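Local atomic coordinates of aspartate aminotransferase, cytoplasmic (Schizosaccharomyces pombe 972h-, PDB entry 6JPK), a protein that catalyses the reversible transfer of an amino group between L-aspartate and 2-oxoglutarate, giving oxaloacetate and L-glutamate, with pyridoxal 5'-phosphate as cofactor. Residues P51-A56 and A304-S309; F218-Q223 and W235-F240; D246-Q251 and G265-V270. The protein carries 1 engineered substitution. One frame throughout, in Å; residues are numbered along the deposited sequence.

Contact 1: P51-A56 and A304-S309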
# COMPACT_ATOMS: atom_id res chain seq x y z
N PRO A 51 5.13 17.06 18.06
CA PRO A 51 4.22 17.10 19.22
C PRO A 51 2.75 17.06 18.83
O PRO A 51 1.97 16.34 19.47
CB PRO A 51 4.60 18.42 19.91
CG PRO A 51 6.06 18.62 19.54
CD PRO A 51 6.17 18.11 18.12
N ALA A 52 2.36 17.77 17.77
CA ALA A 52 0.96 17.74 17.35
C ALA A 52 0.55 16.35 16.86
O ALA A 52 -0.60 15.94 17.07
CB ALA A 52 0.72 18.78 16.26
N VAL A 53 1.46 15.61 16.24
CA VAL A 53 1.13 14.28 15.76
C VAL A 53 1.01 13.31 16.92
O VAL A 53 0.11 12.47 16.95
CB VAL A 53 2.17 13.81 14.72
CG1 VAL A 53 2.13 12.29 14.55
CG2 VAL A 53 1.94 14.52 13.39
N LYS A 54 1.94 13.38 17.87
CA LYS A 54 1.85 12.53 19.05
C LYS A 54 0.56 12.82 19.81
O LYS A 54 -0.15 11.90 20.23
CB LYS A 54 3.05 12.75 19.96
CG LYS A 54 3.18 11.73 21.08
CD LYS A 54 4.40 12.04 21.95
CE LYS A 54 5.65 12.25 21.10
NZ LYS A 54 6.73 13.01 21.80
N LYS A 55 0.25 14.10 20.00
CA LYS A 55 -1.00 14.51 20.64
C LYS A 55 -2.22 13.97 19.90
O LYS A 55 -3.14 13.41 20.51
CB LYS A 55 -1.03 16.04 20.70
CG LYS A 55 -2.25 16.65 21.37
CD LYS A 55 -2.07 18.17 21.47
CE LYS A 55 -3.21 18.82 22.23
NZ LYS A 55 -2.82 20.18 22.69
N ALA A 56 -2.25 14.12 18.57
CA ALA A 56 -3.38 13.63 17.78
C ALA A 56 -3.54 12.12 17.90
O ALA A 56 -4.66 11.61 18.00
CB ALA A 56 -3.23 14.05 16.31
N ALA A 304 -6.25 13.42 9.65
CA ALA A 304 -7.58 14.02 9.66
C ALA A 304 -7.84 14.71 11.00
O ALA A 304 -8.47 15.77 11.04
CB ALA A 304 -8.66 12.96 9.39
N GLU A 305 -7.35 14.13 12.09
CA GLU A 305 -7.58 14.76 13.40
C GLU A 305 -6.92 16.13 13.46
O GLU A 305 -7.55 17.12 13.86
CB GLU A 305 -7.05 13.85 14.52
CG GLU A 305 -7.59 14.20 15.87
CD GLU A 305 -9.11 13.97 15.99
OE1 GLU A 305 -9.67 13.11 15.25
OE2 GLU A 305 -9.74 14.65 16.82
N ILE A 306 -5.66 16.22 13.02
CA ILE A 306 -4.96 17.50 12.97
C ILE A 306 -5.69 18.48 12.06
O ILE A 306 -6.01 19.61 12.45
CB ILE A 306 -3.51 17.29 12.51
CG1 ILE A 306 -2.71 16.53 13.58
CG2 ILE A 306 -2.86 18.63 12.18
CD1 ILE A 306 -1.25 16.27 13.18
N LEU A 307 -5.96 18.06 10.82
CA LEU A 307 -6.43 19.00 9.80
C LEU A 307 -7.81 19.56 10.11
O LEU A 307 -8.11 20.70 9.73
CB LEU A 307 -6.41 18.32 8.42
CG LEU A 307 -5.00 17.99 7.92
CD1 LEU A 307 -4.99 17.07 6.70
CD2 LEU A 307 -4.26 19.28 7.60
N ASN A 308 -8.66 18.81 10.81
CA ASN A 308 -10.01 19.26 11.09
C ASN A 308 -10.15 19.91 12.46
O ASN A 308 -11.25 20.33 12.82
CB ASN A 308 -10.99 18.09 10.96
CG ASN A 308 -11.15 17.64 9.52
OD1 ASN A 308 -11.48 18.44 8.65
ND2 ASN A 308 -10.88 16.38 9.25
N SER A 309 -9.06 20.03 13.22
CA SER A 309 -9.09 20.69 14.52
C SER A 309 -8.36 22.02 14.44
O SER A 309 -7.15 22.03 14.18
CB SER A 309 -8.46 19.81 15.61
OG SER A 309 -8.11 20.61 16.73
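I306 lays its longer branch across the helix 51-56, where CD1 meets V53 CG2 at 3.6 Å and CG1 rests 3.7 Å from A56 CB. Its CG1 stands anti to the carbonyl carbon (chi1 -68°) and CD1 continues the chain fully extended, which carries the methyl over to the other helix. V53 points away from segment 304-309, yet its CG2 branch is the part that meets I306 CD1. The same methyl also neighbours A52, whose carbonyl O is 4.0 Å from I306 CD1 and already takes the helical bond from A56 N. A56 CB also touches E305 CB at 4.2 Å, the aliphatic start of a side chain whose carboxylate turns off toward Q63, to which it makes a weak hydrogen bond.

The two short helical segments cross at 112° with their axes 9.7 Å apart, a spacing that small alanines leave for one isoleucine to bridge. M257 touches both V53 and I306, W316 of helix 310-340 adds to I306, and H68 of the second subunit packs on V53. The side chains meet through carbon alone, so the contact probably holds by close fit and by burying apolar surface rather than by directed bonds.

Contact 2: F218-Q223 and W235-F240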
# COMPACT_ATOMS: atom_id res chain seq x y z
N PHE A 218 1.47 17.61 -10.60
CA PHE A 218 2.27 18.17 -9.51
C PHE A 218 2.57 17.09 -8.48
O PHE A 218 1.68 16.36 -8.05
CB PHE A 218 1.55 19.32 -8.81
CG PHE A 218 1.55 20.61 -9.57
CD1 PHE A 218 2.68 21.40 -9.61
CD2 PHE A 218 0.39 21.06 -10.20
CE1 PHE A 218 2.67 22.62 -10.29
CE2 PHE A 218 0.37 22.27 -10.89
CZ PHE A 218 1.51 23.05 -10.94
N ASP A 219 3.83 17.02 -8.06
CA ASP A 219 4.23 16.24 -6.90
C ASP A 219 4.47 17.21 -5.75
O ASP A 219 5.31 18.11 -5.87
CB ASP A 219 5.49 15.43 -7.21
CG ASP A 219 5.72 14.29 -6.22
OD1 ASP A 219 5.50 14.48 -5.01
OD2 ASP A 219 6.12 13.19 -6.66
N ILE A 220 3.71 17.07 -4.66
CA ILE A 220 3.86 17.96 -3.51
C ILE A 220 4.10 17.09 -2.28
O ILE A 220 3.17 16.66 -1.59
CB ILE A 220 2.67 18.92 -3.34
CG1 ILE A 220 2.90 19.86 -2.16
CG2 ILE A 220 1.32 18.19 -3.23
CD1 ILE A 220 2.14 21.18 -2.29
N ALA A 221 5.37 16.84 -1.99
CA ALA A 221 5.78 16.02 -0.86
C ALA A 221 6.23 16.83 0.35
O ALA A 221 6.46 16.23 1.41
CB ALA A 221 6.91 15.08 -1.29
N TYR A 222 6.37 18.16 0.25
CA TYR A 222 6.96 18.92 1.34
C TYR A 222 6.15 20.16 1.71
O TYR A 222 6.72 21.15 2.18
CB TYR A 222 8.41 19.31 1.02
CG TYR A 222 9.23 18.14 0.55
CD1 TYR A 222 9.70 17.20 1.45
CD2 TYR A 222 9.51 17.95 -0.80
CE1 TYR A 222 10.44 16.11 1.03
CE2 TYR A 222 10.25 16.86 -1.24
CZ TYR A 222 10.71 15.94 -0.31
OH TYR A 222 11.43 14.85 -0.71
N GLN A 223 4.84 20.14 1.53
CA GLN A 223 4.05 21.33 1.85
C GLN A 223 4.14 21.66 3.34
O GLN A 223 3.86 20.81 4.19
CB GLN A 223 2.58 21.16 1.46
CG GLN A 223 1.79 22.47 1.66
CD GLN A 223 0.27 22.31 1.57
OE1 GLN A 223 -0.25 21.21 1.62
NE2 GLN A 223 -0.43 23.44 1.47
N TRP A 235 1.79 27.49 -3.33
CA TRP A 235 1.52 28.63 -4.20
C TRP A 235 1.43 28.22 -5.67
O TRP A 235 0.55 28.68 -6.40
CB TRP A 235 2.61 29.70 -4.03
CG TRP A 235 2.37 30.87 -4.96
CD1 TRP A 235 1.61 31.97 -4.71
CD2 TRP A 235 2.84 31.00 -6.31
NE1 TRP A 235 1.60 32.80 -5.82
CE2 TRP A 235 2.35 32.23 -6.81
CE3 TRP A 235 3.65 30.21 -7.15
CZ2 TRP A 235 2.63 32.68 -8.11
CZ3 TRP A 235 3.92 30.66 -8.44
CH2 TRP A 235 3.41 31.89 -8.91
N ALA A 236 2.35 27.36 -6.13
CA ALA A 236 2.37 26.99 -7.55
C ALA A 236 1.11 26.24 -7.95
O ALA A 236 0.56 26.48 -9.03
CB ALA A 236 3.62 26.15 -7.86
N LEU A 237 0.66 25.31 -7.10
CA LEU A 237 -0.60 24.61 -7.30
C LEU A 237 -1.76 25.57 -7.49
O LEU A 237 -2.58 25.42 -8.40
CB LEU A 237 -0.91 23.71 -6.10
CG LEU A 237 -0.66 22.23 -6.19
CD1 LEU A 237 0.81 22.02 -6.46
CD2 LEU A 237 -1.08 21.62 -4.86
N ASN A 238 -1.88 26.53 -6.57
CA ASN A 238 -3.02 27.42 -6.60
C ASN A 238 -2.92 28.43 -7.72
O ASN A 238 -3.94 28.90 -8.24
CB ASN A 238 -3.17 28.10 -5.24
CG ASN A 238 -3.74 27.14 -4.20
OD1 ASN A 238 -4.95 26.87 -4.18
ND2 ASN A 238 -2.89 26.60 -3.36
N GLU A 239 -1.70 28.77 -8.13
CA GLU A 239 -1.57 29.63 -9.30
C GLU A 239 -2.05 28.92 -10.56
O GLU A 239 -2.74 29.52 -11.40
CB GLU A 239 -0.12 30.09 -9.46
CG GLU A 239 0.04 31.31 -10.37
CD GLU A 239 -0.58 32.58 -9.77
OE1 GLU A 239 -0.89 32.63 -8.55
OE2 GLU A 239 -0.75 33.55 -10.54
N PHE A 240 -1.74 27.63 -10.68
CA PHE A 240 -2.14 26.88 -11.86
C PHE A 240 -3.65 26.76 -11.96
O PHE A 240 -4.19 26.70 -13.08
CB PHE A 240 -1.47 25.50 -11.87
CG PHE A 240 -1.60 24.78 -13.19
CD1 PHE A 240 -0.82 25.15 -14.27
CD2 PHE A 240 -2.50 23.74 -13.35
CE1 PHE A 240 -0.94 24.51 -15.50
CE2 PHE A 240 -2.63 23.08 -14.57
CZ PHE A 240 -1.85 23.47 -15.65
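D219 OD2 is gripped by two donors, H141 NE2 and N112 ND2, on a side chain that points away from helix 235-240, whereas the preceding F218 points toward that helix and meets L237. The F218 ring is the centre of the contact. L237 lies over one of its faces, shifted toward the rim: CD1 is 3.5 Å from F218 CG and makes a CH-pi contact, 26° off the ring normal. With chi1 at -101°, off a staggered value, L237 sets CD1 over the ring. At the far end of the ring F218 CE2 comes within 3.8 Å of F240 CB and aims its edge at the face of F240, an offset edge-to-face pair with centroids 5.8 Å apart and planes at 74°. The other branch of L237 works separately, CD2 meeting I220 CD1 at 4.1 Å.

F206 of helix 199-211 also touches F218, and V249 of the next strand touches L237 and I220, while F240 makes a further edge-to-face pair with F247. Strand 215-220, helix 235-241 and strand 247-252 together form a beta-alpha-beta crossover, and this contact seats its helix on the sheet. Every side-chain meeting between the segments is apolar or aromatic; A236 O, the backbone oxygen near F218 CZ, takes its bond from F240 N within the helix, so burial here probably costs little in lost polar pairing.

Contact 3: D246-Q251 and G265-V270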
# COMPACT_ATOMS: atom_id res chain seq x y z
N ASP A 246 -7.74 20.92 -16.30
CA ASP A 246 -7.69 19.85 -15.31
C ASP A 246 -6.25 19.35 -15.17
O ASP A 246 -5.44 19.46 -16.09
CB ASP A 246 -8.68 18.72 -15.63
CG ASP A 246 -8.72 18.29 -17.10
OD1 ASP A 246 -8.65 19.14 -18.01
OD2 ASP A 246 -8.90 17.06 -17.35
N PHE A 247 -5.92 18.85 -13.97
CA PHE A 247 -4.56 18.42 -13.68
C PHE A 247 -4.59 17.47 -12.48
O PHE A 247 -5.64 17.29 -11.84
CB PHE A 247 -3.62 19.62 -13.43
CG PHE A 247 -3.98 20.45 -12.20
CD1 PHE A 247 -5.04 21.35 -12.22
CD2 PHE A 247 -3.21 20.36 -11.03
CE1 PHE A 247 -5.36 22.12 -11.10
CE2 PHE A 247 -3.52 21.13 -9.90
CZ PHE A 247 -4.60 22.02 -9.93
N PHE A 248 -3.42 16.89 -12.17
CA PHE A 248 -3.27 15.90 -11.10
C PHE A 248 -2.32 16.40 -10.03
O PHE A 248 -1.38 17.16 -10.31
CB PHE A 248 -2.72 14.56 -11.62
CG PHE A 248 -3.64 13.86 -12.58
CD1 PHE A 248 -3.71 14.27 -13.91
CD2 PHE A 248 -4.42 12.79 -12.15
CE1 PHE A 248 -4.55 13.62 -14.80
CE2 PHE A 248 -5.26 12.13 -13.05
CZ PHE A 248 -5.33 12.55 -14.37
N VAL A 249 -2.54 15.94 -8.80
CA VAL A 249 -1.67 16.26 -7.67
C VAL A 249 -1.40 14.98 -6.88
O VAL A 249 -2.34 14.26 -6.53
CB VAL A 249 -2.29 17.33 -6.74
CG1 VAL A 249 -1.31 17.67 -5.62
CG2 VAL A 249 -2.69 18.58 -7.52
N CYS A 250 -0.13 14.72 -6.59
CA CYS A 250 0.27 13.61 -5.72
C CYS A 250 0.86 14.18 -4.44
O CYS A 250 1.89 14.86 -4.47
CB CYS A 250 1.28 12.70 -6.42
SG CYS A 250 0.72 12.11 -8.03
N GLN A 251 0.23 13.87 -3.30
CA GLN A 251 0.47 14.54 -2.04
C GLN A 251 0.94 13.53 -1.01
O GLN A 251 0.35 12.46 -0.88
CB GLN A 251 -0.80 15.24 -1.56
CG GLN A 251 -0.78 15.84 -0.17
CD GLN A 251 -2.17 16.34 0.23
OE1 GLN A 251 -3.18 15.75 -0.17
NE2 GLN A 251 -2.23 17.45 0.96
N GLY A 265 -0.83 9.43 2.32
CA GLY A 265 -0.78 10.29 1.16
C GLY A 265 -2.13 10.33 0.48
O GLY A 265 -3.08 9.66 0.89
N CYS A 266 -2.20 11.13 -0.58
CA CYS A 266 -3.45 11.27 -1.31
C CYS A 266 -3.15 11.66 -2.75
O CYS A 266 -2.28 12.50 -3.00
CB CYS A 266 -4.35 12.33 -0.65
SG CYS A 266 -6.09 12.15 -1.08
N MET A 267 -3.86 11.04 -3.71
CA MET A 267 -3.81 11.48 -5.10
C MET A 267 -5.07 12.28 -5.39
O MET A 267 -6.16 11.91 -4.95
CB MET A 267 -3.71 10.29 -6.07
CG MET A 267 -3.31 10.67 -7.51
SD MET A 267 -4.47 10.11 -8.81
CE MET A 267 -5.82 11.25 -8.62
N HIS A 268 -4.92 13.38 -6.13
CA HIS A 268 -6.05 14.23 -6.47
C HIS A 268 -6.07 14.47 -7.97
O HIS A 268 -5.03 14.75 -8.58
CB HIS A 268 -6.01 15.60 -5.77
CG HIS A 268 -5.79 15.52 -4.29
ND1 HIS A 268 -6.83 15.46 -3.39
CD2 HIS A 268 -4.65 15.51 -3.56
CE1 HIS A 268 -6.34 15.40 -2.16
NE2 HIS A 268 -5.02 15.44 -2.24
N TYR A 269 -7.26 14.36 -8.56
CA TYR A 269 -7.54 14.85 -9.91
C TYR A 269 -8.47 16.04 -9.77
O TYR A 269 -9.55 15.93 -9.17
CB TYR A 269 -8.16 13.77 -10.79
CG TYR A 269 -8.71 14.28 -12.11
CD1 TYR A 269 -7.87 14.72 -13.13
CD2 TYR A 269 -10.08 14.31 -12.34
CE1 TYR A 269 -8.38 15.18 -14.34
CE2 TYR A 269 -10.61 14.77 -13.54
CZ TYR A 269 -9.75 15.21 -14.54
OH TYR A 269 -10.27 15.65 -15.74
N VAL A 270 -8.03 17.19 -10.28
CA VAL A 270 -8.78 18.44 -10.18
C VAL A 270 -9.54 18.60 -11.49
O VAL A 270 -8.99 19.08 -12.48
CB VAL A 270 -7.86 19.63 -9.91
CG1 VAL A 270 -8.70 20.91 -9.75
CG2 VAL A 270 -6.99 19.38 -8.68
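V249 and H268 form the tight middle of the contact, their backbones joined both ways at 2.8 Å (V249 N to H268 O, H268 N to V249 O). Further along, H268 NE2 donates a nearly straight bond of 2.8 Å to Q251 OE1, with the oxygen in the imidazole plane. S102 holds H268 ND1.

Looser is one link at the opposite end, F247 N to V270 O, weak at 3.4 Å, though V270 N to F247 O is short and straight and V270 CG2 lies over one face of the F247 ring in a CH-pi contact. D246 OD2, in the plane of the Y269 ring, accepts from OH at 2.5 Å on its anti side, the donor tilted out of the carboxylate plane. Backbone nitrogens of S2 and D3 of the second subunit bind the same carboxylate. With a phenylalanine in place of Y269, D246 OD2 would probably lose its side-chain partner on the neighbouring strand, leaving the carboxylate to the second subunit among the partners described. Over the F248 ring, Y269 CD1 sits 3.6 Å from CZ.

Five residue pairs in register make this an antiparallel beta hairpin, whose connection carries K255, by similarity the cofactor lysine, as in fold-type I aminotransferases.

In the fold
Contacts 2 and 3 lie together on the mixed central sheet, their centres 10 Å apart, and join directly: F218 O to C250 N and I220 N to C250 O are probable hydrogen bonds between parallel strands 215-220 and 247-252. Helix 235-241 leads from one contact into the other. Contact 1 stands off, its centre about 22 Å from either; its helices 51-62 and 297-308 come before and after the whole sheet region in sequence. It brings distant parts of the chain together, while contact 3 pairs two strands of the sheet and contact 2 packs a helix on it. The side chains of V53, I220 and Q251 are about 11, 10 and 11 Å from that of K255, the probable cofactor attachment site.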